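Local coordinates for protein involved in catabolism of external DNA (Legionella pneumophila subsp. pneumophila, PDB 2OO3) that probably methylates N6 of a single adenine in 23S ribosomal RNA, with S-adenosyl-L-methionine as the methyl donor, at residues V200-K203 / A204-E207; F209-K212 / M213-S217. One frame throughout, in Å; residues are numbered along the deposited sequence.

Contact 1: residues V200-K203 / A204-E207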
ATOM      1  N   VAL A 200     -13.343  -0.104  -3.630  1.00  8.28           N
ATOM      2  CA  VAL A 200     -14.773  -0.384  -3.632  1.00  8.68           C
ATOM      3  C   VAL A 200     -15.440   0.606  -4.597  1.00  8.40           C
ATOM      4  O   VAL A 200     -15.694   1.794  -4.266  1.00  9.29           O
ATOM      5  CB  VAL A 200     -15.394  -0.297  -2.209  1.00  8.79           C
ATOM      6  CG1 VAL A 200     -16.898  -0.698  -2.276  1.00 11.00           C
ATOM      7  CG2 VAL A 200     -14.656  -1.227  -1.266  1.00  9.02           C
ATOM      8  N   VAL A 201     -15.644   0.125  -5.818  1.00  8.49           N
ATOM      9  CA  VAL A 201     -16.281   0.897  -6.880  0.50  8.90           C
ATOM     10  C   VAL A 201     -17.576   0.170  -7.289  1.00  8.97           C
ATOM     11  O   VAL A 201     -18.630   0.785  -7.473  1.00  8.38           O
ATOM     12  CB  VAL A 201     -15.359   1.033  -8.116  0.50  9.26           C
ATOM     13  CG1 VAL A 201     -16.057   1.829  -9.219  0.50  9.46           C
ATOM     14  CG2 VAL A 201     -14.018   1.693  -7.748  0.50  9.92           C
ATOM     15  N   ASN A 202     -17.480  -1.141  -7.423  1.00  8.41           N
ATOM     16  CA  ASN A 202     -18.653  -1.963  -7.703  1.00  9.21           C
ATOM     17  C   ASN A 202     -18.597  -3.102  -6.687  1.00  9.22           C
ATOM     18  O   ASN A 202     -17.719  -3.975  -6.761  1.00  8.38           O
ATOM     19  CB  ASN A 202     -18.638  -2.478  -9.153  1.00  9.20           C
ATOM     20  CG  ASN A 202     -19.893  -3.259  -9.499  1.00 12.51           C
ATOM     21  OD1 ASN A 202     -20.487  -3.887  -8.627  1.00 15.94           O
ATOM     22  ND2 ASN A 202     -20.313  -3.209 -10.767  1.00  8.60           N
ATOM     23  N   LYS A 203     -19.502  -3.071  -5.711  1.00  9.37           N
ATOM     24  CA  LYS A 203     -19.476  -4.045  -4.624  1.00 10.38           C
ATOM     25  C   LYS A 203     -19.391  -5.492  -5.109  1.00  9.19           C
ATOM     26  O   LYS A 203     -18.740  -6.316  -4.493  1.00  9.00           O
ATOM     27  CB  LYS A 203     -20.716  -3.920  -3.718  1.00 12.33           C
ATOM     28  CG  LYS A 203     -20.693  -4.991  -2.603  1.00 16.03           C
ATOM     29  CD  LYS A 203     -20.686  -4.363  -1.204  1.00 23.22           C
ATOM     30  CE  LYS A 203     -20.314  -5.376  -0.088  1.00 22.86           C
ATOM     31  NZ  LYS A 203     -18.823  -5.449   0.122  1.00 26.52           N
ATOM     32  N   ALA A 204     -20.077  -5.811  -6.195  1.00  8.27           N
ATOM     33  CA  ALA A 204     -20.120  -7.177  -6.669  1.00  7.66           C
ATOM     34  C   ALA A 204     -18.730  -7.635  -7.130  1.00  7.02           C
ATOM     35  O   ALA A 204     -18.303  -8.756  -6.866  1.00  7.75           O
ATOM     36  CB  ALA A 204     -21.124  -7.278  -7.808  1.00  8.00           C
ATOM     37  N   TRP A 205     -18.037  -6.766  -7.837  1.00  6.55           N
ATOM     38  CA  TRP A 205     -16.708  -7.084  -8.322  1.00  6.91           C
ATOM     39  C   TRP A 205     -15.766  -7.256  -7.140  1.00  6.46           C
ATOM     40  O   TRP A 205     -15.001  -8.191  -7.108  1.00  5.73           O
ATOM     41  CB  TRP A 205     -16.182  -5.971  -9.217  1.00  7.33           C
ATOM     42  CG  TRP A 205     -16.908  -5.803 -10.544  1.00  9.71           C
ATOM     43  CD1 TRP A 205     -17.940  -6.579 -11.045  1.00 10.40           C
ATOM     44  CD2 TRP A 205     -16.624  -4.829 -11.542  1.00  9.82           C
ATOM     45  NE1 TRP A 205     -18.301  -6.129 -12.302  1.00  8.99           N
ATOM     46  CE2 TRP A 205     -17.518  -5.052 -12.621  1.00 10.17           C
ATOM     47  CE3 TRP A 205     -15.680  -3.790 -11.645  1.00 12.59           C
ATOM     48  CZ2 TRP A 205     -17.505  -4.273 -13.766  1.00 10.11           C
ATOM     49  CZ3 TRP A 205     -15.665  -3.016 -12.792  1.00 11.30           C
ATOM     50  CH2 TRP A 205     -16.579  -3.269 -13.844  1.00 12.64           C
ATOM     51  N   THR A 206     -15.810  -6.320  -6.200  1.00  6.53           N
ATOM     52  CA  THR A 206     -14.997  -6.423  -4.983  1.00  7.64           C
ATOM     53  C   THR A 206     -15.274  -7.718  -4.179  1.00  7.31           C
ATOM     54  O   THR A 206     -14.339  -8.388  -3.734  1.00  6.55           O
ATOM     55  CB  THR A 206     -15.135  -5.152  -4.121  1.00  7.42           C
ATOM     56  OG1 THR A 206     -14.643  -4.027  -4.878  1.00  8.97           O
ATOM     57  CG2 THR A 206     -14.321  -5.300  -2.850  1.00  9.04           C
ATOM     58  N   GLU A 207     -16.547  -8.106  -4.050  1.00  7.80           N
ATOM     59  CA  GLU A 207     -16.885  -9.325  -3.327  1.00  7.91           C
ATOM     60  C   GLU A 207     -16.352 -10.584  -4.035  1.00  8.17           C
ATOM     61  O   GLU A 207     -15.985 -11.568  -3.371  1.00  8.01           O
ATOM     62  CB  GLU A 207     -18.402  -9.443  -3.100  1.00  9.16           C
ATOM     63  CG  GLU A 207     -18.988  -8.466  -2.041  1.00 12.33           C
ATOM     64  CD  GLU A 207     -18.376  -8.670  -0.638  1.00 17.93           C
ATOM     65  OE1 GLU A 207     -17.984  -9.796  -0.297  1.00 23.79           O
ATOM     66  OE2 GLU A 207     -18.243  -7.702   0.122  1.00 23.36           O
TER
HETATM   67  O   HOH W   1     -14.892  -2.460  -7.042  1.00  5.20           O
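N202 and T206 are joined at the first turn of helix 203-216 by a nearly straight backbone bond, T206 N to N202 O at 3.1 Å with 174° at the hydrogen, and E207 N follows with a bond to K203 O. N202 is the N-cap residue. With CG anti to the backbone N (chi1 -176°), its side chain turns back over the start of the helix, and OD1 accepts from A204 N at 3.1 Å, the donor lying out of the carbonyl plane. The same side chain covers one face of the W205 indole: CB makes a CH-pi contact 4.2 Å from the centroid of the five-membered ring, while ND2 rests 3.8 Å above the ring plane, offset toward the rim. Amide and indole are only 17° from parallel, so one asparagine both caps the helix and lies flat on the tryptophan. T206 OG1 is bonded to P199 O and also accepts a hydrogen bond from a water that accepts from N202 N at 2.9 Å, linking the incoming loop to the helix. At the surface, K203 bends at chi2 and chi4 to bring NZ into a salt bridge with E207, modelled too short to be trusted. The turn carries the chain from strand 193-200, whose V200 is backbone-bonded to T236 and G237 at the start of strand 237-243, into helix 203-216.

Contact 2: residues F209-K212 / M213-S217. With SO4 (sulfate ion), chain C.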
ATOM      1  N   PHE A 209     -13.608 -10.643  -5.969  1.00  7.30           N
ATOM      2  CA  PHE A 209     -12.171 -10.519  -5.664  1.00  7.35           C
ATOM      3  C   PHE A 209     -11.905 -11.072  -4.258  1.00  8.15           C
ATOM      4  O   PHE A 209     -11.038 -11.941  -4.067  1.00  8.33           O
ATOM      5  CB  PHE A 209     -11.783  -9.029  -5.771  1.00  6.15           C
ATOM      6  CG  PHE A 209     -10.396  -8.688  -5.238  1.00  8.47           C
ATOM      7  CD1 PHE A 209      -9.277  -8.784  -6.059  1.00  6.68           C
ATOM      8  CD2 PHE A 209     -10.229  -8.245  -3.918  1.00  7.77           C
ATOM      9  CE1 PHE A 209      -7.980  -8.446  -5.567  1.00 10.40           C
ATOM     10  CE2 PHE A 209      -8.940  -7.928  -3.416  1.00  8.95           C
ATOM     11  CZ  PHE A 209      -7.828  -8.027  -4.244  1.00  7.11           C
ATOM     12  N   LEU A 210     -12.668 -10.595  -3.275  1.00  8.14           N
ATOM     13  CA  LEU A 210     -12.456 -11.021  -1.892  1.00  8.86           C
ATOM     14  C   LEU A 210     -12.677 -12.551  -1.670  1.00  9.67           C
ATOM     15  O   LEU A 210     -11.976 -13.166  -0.860  1.00  9.61           O
ATOM     16  CB  LEU A 210     -13.342 -10.201  -0.938  1.00  8.55           C
ATOM     17  CG  LEU A 210     -13.000  -8.716  -0.752  1.00  8.31           C
ATOM     18  CD1 LEU A 210     -14.035  -8.061   0.130  1.00  7.28           C
ATOM     19  CD2 LEU A 210     -11.575  -8.548  -0.160  1.00  7.41           C
ATOM     20  N   ARG A 211     -13.604 -13.167  -2.408  1.00 10.02           N
ATOM     21  CA  ARG A 211     -13.837 -14.613  -2.264  1.00 10.28           C
ATOM     22  C   ARG A 211     -12.604 -15.386  -2.734  1.00 10.19           C
ATOM     23  O   ARG A 211     -12.182 -16.361  -2.083  1.00 10.38           O
ATOM     24  CB  ARG A 211     -15.094 -15.073  -3.024  1.00 10.65           C
ATOM     25  CG  ARG A 211     -15.388 -16.618  -2.914  1.00 11.35           C
ATOM     26  CD  ARG A 211     -16.737 -16.995  -3.576  1.00 13.15           C
ATOM     27  NE  ARG A 211     -17.898 -16.413  -2.888  1.00 19.27           N
ATOM     28  CZ  ARG A 211     -18.448 -16.900  -1.771  1.00 22.39           C
ATOM     29  NH1 ARG A 211     -17.958 -17.993  -1.194  1.00 22.78           N
ATOM     30  NH2 ARG A 211     -19.486 -16.284  -1.220  1.00 21.60           N
ATOM     31  N   LYS A 212     -12.005 -14.939  -3.834  1.00  8.63           N
ATOM     32  CA  LYS A 212     -10.751 -15.540  -4.308  1.00  9.25           C
ATOM     33  C   LYS A 212      -9.595 -15.306  -3.332  1.00  8.93           C
ATOM     34  O   LYS A 212      -8.843 -16.225  -3.070  1.00  8.92           O
ATOM     35  CB  LYS A 212     -10.349 -15.030  -5.705  1.00  9.39           C
ATOM     36  CG  LYS A 212     -11.368 -15.300  -6.782  1.00 11.51           C
ATOM     37  CD  LYS A 212     -11.976 -16.697  -6.648  1.00 20.68           C
ATOM     38  CE  LYS A 212     -11.239 -17.720  -7.476  1.00 25.50           C
ATOM     39  NZ  LYS A 212     -12.027 -18.987  -7.547  1.00 29.03           N
ATOM     40  N   MET A 213      -9.478 -14.099  -2.778  1.00  7.93           N
ATOM     41  CA  MET A 213      -8.421 -13.829  -1.784  1.00  8.64           C
ATOM     42  C   MET A 213      -8.591 -14.740  -0.559  1.00  9.71           C
ATOM     43  O   MET A 213      -7.614 -15.285  -0.019  1.00  9.28           O
ATOM     44  CB  MET A 213      -8.432 -12.352  -1.332  1.00  8.10           C
ATOM     45  CG  MET A 213      -7.948 -11.365  -2.410  1.00  6.89           C
ATOM     46  SD  MET A 213      -6.318 -11.724  -3.224  1.00  2.00           S
ATOM     47  CE  MET A 213      -5.236 -11.910  -1.766  1.00  5.20           C
ATOM     48  N   ARG A 214      -9.843 -14.928  -0.145  1.00 11.16           N
ATOM     49  CA  ARG A 214     -10.122 -15.729   1.048  1.00 12.73           C
ATOM     50  C   ARG A 214      -9.676 -17.173   0.887  1.00 13.05           C
ATOM     51  O   ARG A 214      -9.185 -17.768   1.834  1.00 13.39           O
ATOM     52  CB  ARG A 214     -11.592 -15.624   1.445  1.00 13.32           C
ATOM     53  CG  ARG A 214     -11.850 -15.864   2.908  1.00 17.44           C
ATOM     54  CD  ARG A 214     -12.988 -14.950   3.475  1.00 25.51           C
ATOM     55  NE  ARG A 214     -14.080 -14.757   2.528  1.00 28.12           N
ATOM     56  CZ  ARG A 214     -14.510 -13.575   2.073  1.00 30.28           C
ATOM     57  NH1 ARG A 214     -13.979 -12.432   2.518  1.00 30.07           N
ATOM     58  NH2 ARG A 214     -15.516 -13.538   1.190  1.00 28.00           N
ATOM     59  N   GLU A 215      -9.771 -17.711  -0.320  1.00 13.02           N
ATOM     60  CA  GLU A 215      -9.353 -19.093  -0.589  1.00 15.17           C
ATOM     61  C   GLU A 215      -7.847 -19.388  -0.448  1.00 13.60           C
ATOM     62  O   GLU A 215      -7.454 -20.546  -0.258  1.00 13.86           O
ATOM     63  CB  GLU A 215      -9.859 -19.515  -1.973  1.00 14.93           C
ATOM     64  CG  GLU A 215     -11.407 -19.513  -2.046  1.00 18.70           C
ATOM     65  CD  GLU A 215     -11.951 -19.692  -3.460  1.00 19.95           C
ATOM     66  OE1 GLU A 215     -11.145 -19.860  -4.416  1.00 26.55           O
ATOM     67  OE2 GLU A 215     -13.191 -19.645  -3.624  1.00 25.57           O
ATOM     68  N   ILE A 216      -7.011 -18.352  -0.541  1.00 12.08           N
ATOM     69  CA  ILE A 216      -5.558 -18.530  -0.580  1.00 10.71           C
ATOM     70  C   ILE A 216      -4.996 -18.970   0.781  1.00 10.88           C
ATOM     71  O   ILE A 216      -4.190 -19.913   0.869  1.00 10.53           O
ATOM     72  CB  ILE A 216      -4.873 -17.250  -1.080  1.00 10.93           C
ATOM     73  CG1 ILE A 216      -5.365 -16.934  -2.502  1.00 10.49           C
ATOM     74  CG2 ILE A 216      -3.323 -17.388  -1.034  1.00 12.34           C
ATOM     75  CD1 ILE A 216      -4.864 -15.588  -3.052  1.00  9.83           C
ATOM     76  N   SER A 217      -5.453 -18.305   1.836  1.00  9.95           N
ATOM     77  CA  SER A 217      -4.942 -18.506   3.168  1.00 10.39           C
ATOM     78  C   SER A 217      -5.893 -17.931   4.193  1.00 10.24           C
ATOM     79  O   SER A 217      -6.540 -16.905   3.972  1.00 10.93           O
ATOM     80  CB  SER A 217      -3.550 -17.850   3.313  1.00 10.74           C
ATOM     81  OG  SER A 217      -3.081 -17.997   4.635  1.00 11.05           O
TER
HETATM   82  S   SO4 C 302      -3.347 -21.547   5.716  1.00 48.92           S
HETATM   83  O1  SO4 C 302      -2.727 -20.272   6.056  1.00 48.25           O
HETATM   84  O2  SO4 C 302      -2.799 -22.003   4.439  1.00 51.05           O
HETATM   85  O3  SO4 C 302      -3.025 -22.511   6.767  1.00 49.03           O
HETATM   86  O4  SO4 C 302      -4.792 -21.418   5.571  1.00 47.97           O
HETATM   87  O   HOH W   2     -15.228 -19.894  -1.568  1.00 37.70           O
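M213 lies one helical turn beyond F209, and the two form a Met-aromatic contact on the buried side of helix 203-216, in the Rossmann-like methyltransferase fold. From CB, which sits 3.7 Å from L210 O, the methionine chain runs to CG, placed beside the backbone N by chi1 of -71°. CG lies over one face of the F209 ring, 4.0 Å from its centroid, in a CH-pi contact. SD then approaches obliquely, its nearest ring atom being F209 CZ at 4.1 Å, before CE, turned by chi3, leads away from the phenylalanine. V196, W241 and P179 pack against M213, and F209 also meets the ring of Y198. On the exposed side, K212 and E215 make a weak salt bridge, NZ to OE1 at 3.4 Å. R214 folds back so that its guanidinium lies with one face over L210 O, and its NH1 has a long, weak ion pair with E274. S217 OG donates to a sulfate ion, probably from the crystallisation liquor, also bound by S218, K219 and K278. A water at the edge of the R211 guanidinium donates to E215 OE2 at 2.9 Å and accepts a weak bond from R211 NH1 at 3.3 Å.

In the fold
Contacts 1 and 2 come in series along helix 203-216, their centres 14 Å apart: residues 200-207 lead from strand 193-200 into its first turn, and residues 209-217 cover its second half and the exit from it. The helix connects strand 193-200 to strand 220-226, which are separated in the mixed eight-stranded sheet by strand 237-243. Contact 1 is largely at the surface, where the chain leaves strand 193-200, whereas contact 2 turns its buried side toward that sheet and helix 174-188. Both lie on the same side of the chain's centre. The side chains of V201 and F209 are about 12 and 10 Å from that of D166, the predicted proton acceptor, too far to touch it, and both contacts are structural.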